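Local coordinates for beta-ketoacyl-[acyl-carrier-protein] synthase III (Pseudomonas aeruginosa, PDB 2X3E) that probably catalyses the first condensation of fatty acid synthesis, joining an acetyl group from acetyl-CoA to two carbons from malonyl-ACP, at residues A[17-22]-A[44-49]; A[70-75]-A[98-103]; A[224-229]-A[258-263]. The protein carries 1 engineered substitution. All blocks are in the same frame, centred on the assembly; numbering follows the deposited sequence.

Contact 1: residues A[17-22]-A[44-49]; sequences EAVLSN and QRHIAG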
loop_
_atom_site.group_PDB
_atom_site.type_symbol
_atom_site.label_atom_id
_atom_site.label_comp_id
_atom_site.label_asym_id
_atom_site.label_seq_id
_atom_site.Cartn_x
_atom_site.Cartn_y
_atom_site.Cartn_z
ATOM N N GLU A 17 -14.024 -21.615 -5.214
ATOM C CA GLU A 17 -14.501 -22.963 -5.474
ATOM C C GLU A 17 -14.110 -23.462 -6.867
ATOM O O GLU A 17 -13.654 -24.601 -7.017
ATOM C CB GLU A 17 -16.018 -23.002 -5.315
ATOM C CG GLU A 17 -16.587 -24.389 -5.147
ATOM C CD GLU A 17 -18.057 -24.357 -4.795
ATOM O OE1 GLU A 17 -18.889 -24.316 -5.724
ATOM O OE2 GLU A 17 -18.380 -24.376 -3.588
ATOM N N ALA A 18 -14.284 -22.604 -7.871
ATOM C CA ALA A 18 -14.041 -22.975 -9.265
ATOM C C ALA A 18 -12.575 -23.297 -9.503
ATOM O O ALA A 18 -11.687 -22.600 -9.017
ATOM C CB ALA A 18 -14.501 -21.860 -10.210
ATOM N N VAL A 19 -12.329 -24.367 -10.253
ATOM C CA VAL A 19 -10.979 -24.814 -10.537
ATOM C C VAL A 19 -10.799 -24.931 -12.050
ATOM O O VAL A 19 -11.692 -25.406 -12.748
ATOM C CB VAL A 19 -10.699 -26.164 -9.842
ATOM C CG1 VAL A 19 -9.324 -26.681 -10.201
ATOM C CG2 VAL A 19 -10.817 -26.018 -8.329
ATOM N N LEU A 20 -9.651 -24.477 -12.547
ATOM C CA LEU A 20 -9.284 -24.629 -13.951
ATOM C C LEU A 20 -8.256 -25.756 -14.080
ATOM O O LEU A 20 -7.123 -25.634 -13.610
ATOM C CB LEU A 20 -8.720 -23.318 -14.507
ATOM C CG LEU A 20 -8.345 -23.298 -15.995
ATOM C CD1 LEU A 20 -9.593 -23.345 -16.861
ATOM C CD2 LEU A 20 -7.509 -22.067 -16.336
ATOM N N SER A 21 -8.660 -26.850 -14.713
ATOM C CA SER A 21 -7.773 -27.999 -14.929
ATOM C C SER A 21 -6.972 -27.831 -16.211
ATOM O O SER A 21 -7.323 -27.019 -17.072
ATOM C CB SER A 21 -8.593 -29.283 -15.029
ATOM O OG SER A 21 -9.356 -29.284 -16.219
ATOM N N ASN A 22 -5.911 -28.622 -16.347
ATOM C CA ASN A 22 -5.133 -28.647 -17.579
ATOM C C ASN A 22 -5.983 -29.050 -18.777
ATOM O O ASN A 22 -5.862 -28.457 -19.851
ATOM C CB ASN A 22 -3.931 -29.584 -17.445
ATOM C CG ASN A 22 -2.845 -29.011 -16.558
ATOM O OD1 ASN A 22 -3.030 -27.978 -15.924
ATOM N ND2 ASN A 22 -1.701 -29.683 -16.514
ATOM N N GLN A 44 -3.632 -27.628 -11.265
ATOM C CA GLN A 44 -4.875 -26.873 -11.166
ATOM C C GLN A 44 -4.706 -25.506 -10.523
ATOM O O GLN A 44 -3.719 -25.227 -9.833
ATOM C CB GLN A 44 -5.974 -27.684 -10.460
ATOM C CG GLN A 44 -5.621 -28.233 -9.090
ATOM C CD GLN A 44 -6.855 -28.598 -8.265
ATOM O OE1 GLN A 44 -7.713 -29.368 -8.705
ATOM N NE2 GLN A 44 -6.941 -28.051 -7.058
ATOM N N ARG A 45 -5.686 -24.649 -10.777
ATOM C CA ARG A 45 -5.683 -23.305 -10.242
ATOM C C ARG A 45 -7.125 -22.870 -9.965
ATOM O O ARG A 45 -8.044 -23.198 -10.723
ATOM C CB ARG A 45 -4.899 -22.326 -11.145
ATOM C CG ARG A 45 -5.318 -22.166 -12.620
ATOM C CD ARG A 45 -5.183 -23.413 -13.496
ATOM N NE ARG A 45 -3.849 -23.723 -14.012
ATOM C CZ ARG A 45 -3.546 -24.849 -14.657
ATOM N NH1 ARG A 45 -2.315 -25.059 -15.098
ATOM N NH2 ARG A 45 -4.469 -25.787 -14.867
ATOM N N HIS A 46 -7.313 -22.188 -8.838
ATOM C CA HIS A 46 -8.636 -21.766 -8.406
ATOM C C HIS A 46 -8.949 -20.402 -9.012
ATOM O O HIS A 46 -8.077 -19.525 -9.078
ATOM C CB HIS A 46 -8.722 -21.742 -6.878
ATOM C CG HIS A 46 -8.637 -23.106 -6.260
ATOM N ND1 HIS A 46 -9.737 -23.759 -5.750
ATOM C CD2 HIS A 46 -7.586 -23.944 -6.086
ATOM C CE1 HIS A 46 -9.369 -24.943 -5.288
ATOM N NE2 HIS A 46 -8.070 -25.080 -5.483
ATOM N N ILE A 47 -10.191 -20.243 -9.471
ATOM C CA ILE A 47 -10.588 -19.090 -10.277
ATOM C C ILE A 47 -11.702 -18.319 -9.564
ATOM O O ILE A 47 -12.771 -18.865 -9.291
ATOM C CB ILE A 47 -11.050 -19.540 -11.692
ATOM C CG1 ILE A 47 -9.926 -20.303 -12.414
ATOM C CG2 ILE A 47 -11.489 -18.352 -12.531
ATOM C CD1 ILE A 47 -8.681 -19.468 -12.700
ATOM N N ALA A 48 -11.441 -17.048 -9.273
ATOM C CA ALA A 48 -12.348 -16.235 -8.458
ATOM C C ALA A 48 -13.708 -16.002 -9.114
ATOM O O ALA A 48 -14.725 -15.946 -8.424
ATOM C CB ALA A 48 -11.693 -14.906 -8.110
ATOM N N GLY A 49 -13.727 -15.862 -10.437
ATOM C CA GLY A 49 -14.984 -15.689 -11.173
ATOM C C GLY A 49 -15.650 -14.372 -10.822
ATOM O O GLY A 49 -15.086 -13.309 -11.080
#

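Contact 2: residues A[70-75]-A[98-103]; sequences LERVDA and LGLVGA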
loop_
_atom_site.group_PDB
_atom_site.type_symbol
_atom_site.label_atom_id
_atom_site.label_comp_id
_atom_site.label_asym_id
_atom_site.label_seq_id
_atom_site.Cartn_x
_atom_site.Cartn_y
_atom_site.Cartn_z
ATOM N N LEU A 70 -9.037 -14.620 18.577
ATOM C CA LEU A 70 -9.273 -13.199 18.777
ATOM C C LEU A 70 -10.491 -12.790 17.964
ATOM O O LEU A 70 -10.700 -13.305 16.869
ATOM C CB LEU A 70 -8.067 -12.383 18.312
ATOM C CG LEU A 70 -6.733 -12.612 19.020
ATOM C CD1 LEU A 70 -5.654 -11.762 18.352
ATOM C CD2 LEU A 70 -6.830 -12.291 20.513
ATOM N N GLU A 71 -11.300 -11.879 18.500
ATOM C CA GLU A 71 -12.461 -11.386 17.767
ATOM C C GLU A 71 -12.285 -9.943 17.300
ATOM O O GLU A 71 -13.099 -9.438 16.531
ATOM C CB GLU A 71 -13.715 -11.553 18.616
ATOM C CG GLU A 71 -13.922 -13.003 19.036
ATOM C CD GLU A 71 -15.172 -13.207 19.843
ATOM O OE1 GLU A 71 -15.963 -12.247 19.975
ATOM O OE2 GLU A 71 -15.360 -14.332 20.354
ATOM N N ARG A 72 -11.206 -9.293 17.745
ATOM C CA ARG A 72 -10.851 -7.945 17.296
ATOM C C ARG A 72 -9.355 -7.828 17.085
ATOM O O ARG A 72 -8.576 -8.456 17.799
ATOM C CB ARG A 72 -11.268 -6.892 18.327
ATOM C CG ARG A 72 -12.666 -6.403 18.154
ATOM C CD ARG A 72 -13.074 -5.437 19.264
ATOM N NE ARG A 72 -14.530 -5.407 19.337
ATOM C CZ ARG A 72 -15.276 -6.295 19.986
ATOM N NH1 ARG A 72 -14.719 -7.290 20.676
ATOM N NH2 ARG A 72 -16.598 -6.183 19.960
ATOM N N VAL A 73 -8.969 -7.027 16.096
ATOM C CA VAL A 73 -7.591 -6.567 15.931
ATOM C C VAL A 73 -7.615 -5.060 15.641
ATOM O O VAL A 73 -8.659 -4.515 15.262
ATOM C CB VAL A 73 -6.845 -7.335 14.805
ATOM C CG1 VAL A 73 -6.718 -8.824 15.171
ATOM C CG2 VAL A 73 -7.544 -7.167 13.452
ATOM N N ASP A 74 -6.477 -4.391 15.817
ATOM C CA ASP A 74 -6.420 -2.924 15.677
ATOM C C ASP A 74 -6.264 -2.475 14.231
ATOM O O ASP A 74 -6.584 -1.332 13.898
ATOM C CB ASP A 74 -5.265 -2.344 16.505
ATOM C CG ASP A 74 -5.500 -2.431 17.994
ATOM O OD1 ASP A 74 -6.648 -2.220 18.441
ATOM O OD2 ASP A 74 -4.525 -2.694 18.734
ATOM N N ALA A 75 -5.766 -3.375 13.382
ATOM C CA ALA A 75 -5.353 -3.038 12.030
ATOM C C ALA A 75 -5.662 -4.174 11.051
ATOM O O ALA A 75 -5.565 -5.356 11.404
ATOM C CB ALA A 75 -3.853 -2.719 12.005
ATOM N N LEU A 98 -15.569 -7.697 8.435
ATOM C CA LEU A 98 -15.130 -8.562 9.541
ATOM C C LEU A 98 -15.673 -8.115 10.894
ATOM O O LEU A 98 -15.343 -8.715 11.920
ATOM C CB LEU A 98 -13.608 -8.573 9.624
ATOM C CG LEU A 98 -12.876 -9.295 8.500
ATOM C CD1 LEU A 98 -11.411 -8.949 8.561
ATOM C CD2 LEU A 98 -13.097 -10.804 8.614
ATOM N N GLY A 99 -16.481 -7.054 10.901
ATOM C CA GLY A 99 -16.979 -6.452 12.137
ATOM C C GLY A 99 -15.963 -5.524 12.784
ATOM O O GLY A 99 -16.093 -5.196 13.965
ATOM N N LEU A 100 -14.959 -5.094 12.011
ATOM C CA LEU A 100 -13.842 -4.309 12.549
ATOM C C LEU A 100 -13.807 -2.871 12.016
ATOM O O LEU A 100 -12.735 -2.306 11.784
ATOM C CB LEU A 100 -12.511 -5.013 12.261
ATOM C CG LEU A 100 -12.422 -6.482 12.676
ATOM C CD1 LEU A 100 -11.070 -7.040 12.302
ATOM C CD2 LEU A 100 -12.697 -6.663 14.175
ATOM N N VAL A 101 -14.984 -2.280 11.836
ATOM C CA VAL A 101 -15.089 -0.850 11.562
ATOM C C VAL A 101 -14.285 -0.078 12.611
ATOM O O VAL A 101 -14.313 -0.428 13.784
ATOM C CB VAL A 101 -16.551 -0.373 11.620
ATOM C CG1 VAL A 101 -17.155 -0.650 12.995
ATOM C CG2 VAL A 101 -16.646 1.110 11.290
ATOM N N GLY A 102 -13.571 0.954 12.177
ATOM C CA GLY A 102 -12.712 1.732 13.063
ATOM C C GLY A 102 -11.245 1.356 12.973
ATOM O O GLY A 102 -10.381 2.155 13.326
ATOM N N ALA A 103 -10.954 0.146 12.501
ATOM C CA ALA A 103 -9.578 -0.324 12.405
ATOM C C ALA A 103 -8.774 0.489 11.397
ATOM O O ALA A 103 -9.310 0.961 10.377
ATOM C CB ALA A 103 -9.546 -1.805 12.021
#

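Contact 3: residues A[224-229]-A[258-263]; sequences TQMSDS and AAVADQ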
loop_
_atom_site.group_PDB
_atom_site.type_symbol
_atom_site.label_atom_id
_atom_site.label_comp_id
_atom_site.label_asym_id
_atom_site.label_seq_id
_atom_site.Cartn_x
_atom_site.Cartn_y
_atom_site.Cartn_z
ATOM N N THR A 224 17.953 -16.762 -8.061
ATOM C CA THR A 224 19.071 -16.081 -7.397
ATOM C C THR A 224 18.570 -15.047 -6.378
ATOM O O THR A 224 19.087 -14.949 -5.262
ATOM C CB THR A 224 19.975 -15.381 -8.447
ATOM O OG1 THR A 224 20.419 -16.333 -9.417
ATOM C CG2 THR A 224 21.191 -14.770 -7.797
ATOM N N GLN A 225 17.556 -14.281 -6.768
ATOM C CA GLN A 225 17.020 -13.215 -5.919
ATOM C C GLN A 225 16.522 -13.764 -4.584
ATOM O O GLN A 225 16.851 -13.231 -3.519
ATOM C CB GLN A 225 15.879 -12.482 -6.633
ATOM C CG GLN A 225 16.324 -11.608 -7.790
ATOM C CD GLN A 225 16.651 -10.186 -7.376
ATOM O OE1 GLN A 225 16.823 -9.901 -6.198
ATOM N NE2 GLN A 225 16.746 -9.296 -8.347
ATOM N N MET A 226 15.741 -14.841 -4.637
ATOM C CA MET A 226 15.212 -15.423 -3.413
ATOM C C MET A 226 16.307 -16.155 -2.630
ATOM O O MET A 226 16.387 -16.000 -1.413
ATOM C CB MET A 226 13.995 -16.315 -3.698
ATOM C CG MET A 226 12.691 -15.515 -3.758
ATOM S SD MET A 226 11.219 -16.536 -3.878
ATOM C CE MET A 226 11.978 -18.127 -3.595
ATOM N N SER A 227 17.162 -16.918 -3.314
ATOM C CA SER A 227 18.264 -17.636 -2.656
ATOM C C SER A 227 19.198 -16.684 -1.908
ATOM O O SER A 227 19.560 -16.911 -0.746
ATOM C CB SER A 227 19.083 -18.418 -3.685
ATOM O OG SER A 227 18.271 -19.337 -4.389
ATOM N N ASP A 228 19.601 -15.610 -2.584
ATOM C CA ASP A 228 20.506 -14.628 -1.969
ATOM C C ASP A 228 19.831 -13.903 -0.800
ATOM O O ASP A 228 20.469 -13.641 0.222
ATOM C CB ASP A 228 20.992 -13.602 -3.005
ATOM C CG ASP A 228 21.876 -14.216 -4.093
ATOM O OD1 ASP A 228 22.555 -15.236 -3.839
ATOM O OD2 ASP A 228 21.909 -13.657 -5.216
ATOM N N SER A 229 18.542 -13.588 -0.948
ATOM C CA SER A 229 17.786 -12.909 0.113
ATOM C C SER A 229 17.684 -13.792 1.358
ATOM O O SER A 229 17.884 -13.318 2.487
ATOM C CB SER A 229 16.391 -12.500 -0.380
ATOM O OG SER A 229 15.668 -11.831 0.647
ATOM N N ALA A 258 12.575 -25.778 -6.170
ATOM C CA ALA A 258 13.710 -26.687 -5.990
ATOM C C ALA A 258 15.053 -26.031 -6.333
ATOM O O ALA A 258 16.069 -26.348 -5.713
ATOM C CB ALA A 258 13.520 -27.952 -6.808
ATOM N N ALA A 259 15.061 -25.137 -7.321
ATOM C CA ALA A 259 16.282 -24.417 -7.706
ATOM C C ALA A 259 16.763 -23.480 -6.595
ATOM O O ALA A 259 17.966 -23.271 -6.439
ATOM C CB ALA A 259 16.069 -23.639 -9.003
ATOM N N VAL A 260 15.835 -22.910 -5.831
ATOM C CA VAL A 260 16.214 -22.101 -4.676
ATOM C C VAL A 260 16.904 -22.971 -3.608
ATOM O O VAL A 260 17.961 -22.599 -3.099
ATOM C CB VAL A 260 15.006 -21.332 -4.093
ATOM C CG1 VAL A 260 15.362 -20.692 -2.751
ATOM C CG2 VAL A 260 14.544 -20.268 -5.082
ATOM N N ALA A 261 16.321 -24.129 -3.293
ATOM C CA ALA A 261 16.946 -25.091 -2.377
ATOM C C ALA A 261 18.353 -25.490 -2.840
ATOM O O ALA A 261 19.302 -25.507 -2.041
ATOM C CB ALA A 261 16.066 -26.339 -2.221
ATOM N N ASP A 262 18.474 -25.810 -4.124
ATOM C CA ASP A 262 19.757 -26.165 -4.737
ATOM C C ASP A 262 20.824 -25.110 -4.438
ATOM O O ASP A 262 21.925 -25.447 -4.004
ATOM C CB ASP A 262 19.590 -26.347 -6.252
ATOM C CG ASP A 262 20.901 -26.642 -6.966
ATOM O OD1 ASP A 262 21.680 -27.490 -6.483
ATOM O OD2 ASP A 262 21.151 -26.018 -8.017
ATOM N N GLN A 263 20.504 -23.842 -4.669
ATOM C CA GLN A 263 21.475 -22.759 -4.429
ATOM C C GLN A 263 21.939 -22.697 -2.977
ATOM O O GLN A 263 23.099 -22.366 -2.709
ATOM C CB GLN A 263 20.903 -21.393 -4.826
ATOM C CG GLN A 263 20.747 -21.187 -6.319
ATOM C CD GLN A 263 22.065 -21.194 -7.070
ATOM O OE1 GLN A 263 23.052 -20.603 -6.628
ATOM N NE2 GLN A 263 22.084 -21.854 -8.224
#

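Contact 1: residues A[17-22]-A[44-49]
N22 OD1 is held by two nitrogens of one arginine. R45 NH2 donates to N22 OD1 at 2.8 Å, and R45 NH1 donates to the same N22 OD1 at 3.1 Å. N22 OD1 lies close to the guanidinium plane, while the amide plane is turned 35° from it. N22 ND2 bonds to D33 OD1, which fixes the rotation of the amide and keeps OD1 facing the arginine. R45 NH2 also donates to L20 O (2.9 Å), coming from above that carbonyl plane. R45 NH1 has a further acceptor, A155 O, so N22 OD1, L20 O and A155 O together fix the rotation of the guanidinium.

The arginine chain gets there by folding. R45 CG sits between the backbone N and the carbonyl carbon (chi1 57°), and bends at chi2 and chi3 turn the chain along strand 19-21. On the way R45 CD packs on L20 CB at 3.7 Å.

The frame is a small antiparallel sheet of two strands, 19-21 and 44-46, separate from the larger sheets of this thiolase-like enzyme. Two helices fill most of the connection between them. L20 and R45 are a hydrogen-bonded pair: L20 N donates almost straight to R45 O (2.7 Å), and the return bond from R45 N to L20 O is weak. I47 N to A18 O adds one more backbone bond.

V19 and H46 form a non-hydrogen-bonded pair. V19 CG2 lies over one face of the imidazole, 3.8 Å from its centroid, in a CH-pi contact. H46 ND1 bonds to P16 O. V19 CG1 meets Q44 OE1 at 3.5 Å. Q44 NE2 bonds to E277 O. The side chain of R45 is about 8 Å from that of N280, a predicted active-site residue.

Contact 2: residues A[70-75]-A[98-103]
The flat groups in this contact are backbone peptides, and one methyl comes at an edge, another over a face. L100 CD2 comes at the edge of the E71-R72 peptide, close to its plane, 3.7 Å from E71 O and 3.8 Å from R72 CA. A103 CB lies over one face of the D74-A75 peptide, 3.5 Å from D74 O. The two loops lead into strands 75-79 and 104-109, which are parallel neighbours in the five-stranded sheet of the thiolase-like fold. Helix 91-97 lies in the connection between them, so this is a beta-alpha-beta crossover.

L100 carries most of the contact. Its CG stands beside its own backbone N (chi1 -52°), and the side chain points at the other loop. The two methyls then divide the work. CD2 abuts the E71-R72 backbone and also meets R72 CG. CD1 reaches further along the same loop.

The backbone of 98-103 is tightly shaped. G99 ends helix 91-97 in a Schellman motif with positive phi. L100 to A103 form a type II beta turn, closed by A103 N to L100 O at 3.1 Å. This turn brings the A103 methyl round to D74, where D74 and L104 begin the backbone pairing of the two strands. The D74 carboxylate turns elsewhere, and its OD2 accepts from D132 N.

The turn also reaches the dimer interface. G102 makes backbone hydrogen bonds to the second subunit, and A103 O is hydrogen-bonded to S184 OG of that subunit. On the inner side, V73 packs on L65 of helix 53-68, and V73 CG2 meets L100 CD1 at 3.7 Å.

Contact 3: residues A[224-229]-A[258-263]
A259 comes first, with its carbonyl A259 O at 4.4 Å from S227 OG, and its methyl rests on V223 a turn earlier in the facing helix. This is a helix-helix contact: helix 254-264 lies on the long helix 215-237. The short axes pass 8.9 Å apart at an angle of 44°, and the backbones come nearest at S227 and V260.

V260 and S227 carry most of the contact. The V260 side chain points at the facing helix, with CG1 anti to the backbone N (chi1 170°) and CG2 beside it. CG1 lies 3.6 Å from S227 OG, and the two side chains meet without a polar bond. CG2 turns to M226 CE, and the valine and methionine chains cross at about a right angle. The predicted active-site residue H250 lies about 4 Å from M226, measured between the side chains. M226 and S227 each have two modelled conformers, so these details hold for one of them. V260 also packs on L247 of strand 246-249.

Helix 254-264 starts within the predicted ACP-binding region.

Q263 closes the contact at its more exposed end. Its aliphatic part covers the serine and also touches V223. S227 OG bonds back to V223 O in its own helix, while Q263 CB sits 3.4 Å from S227 OG.

Overall arrangement
From the N terminus, contact 1 closes first, bringing strand 44-46 back to strand 19-21 around helices 22-28 and 33-40. Contact 2 follows, closing the span that holds strand 75-79 and helix 91-97. Contact 3 closes last, joining helix 254-264 to helix 215-237 across strand 246-249. The three loops lie in series, and none nests in or crosses another. The contacts do not touch: contacts 2 and 3 have centres 37 Å apart, on opposite sides of the chain's centre. Contact 2 belongs to the five-stranded sheet and the dimer interface. Contact 3 belongs to the C-terminal half. Contact 1 lies near the predicted active-site residue N280, and contact 3 near H250 and the engineered position A112.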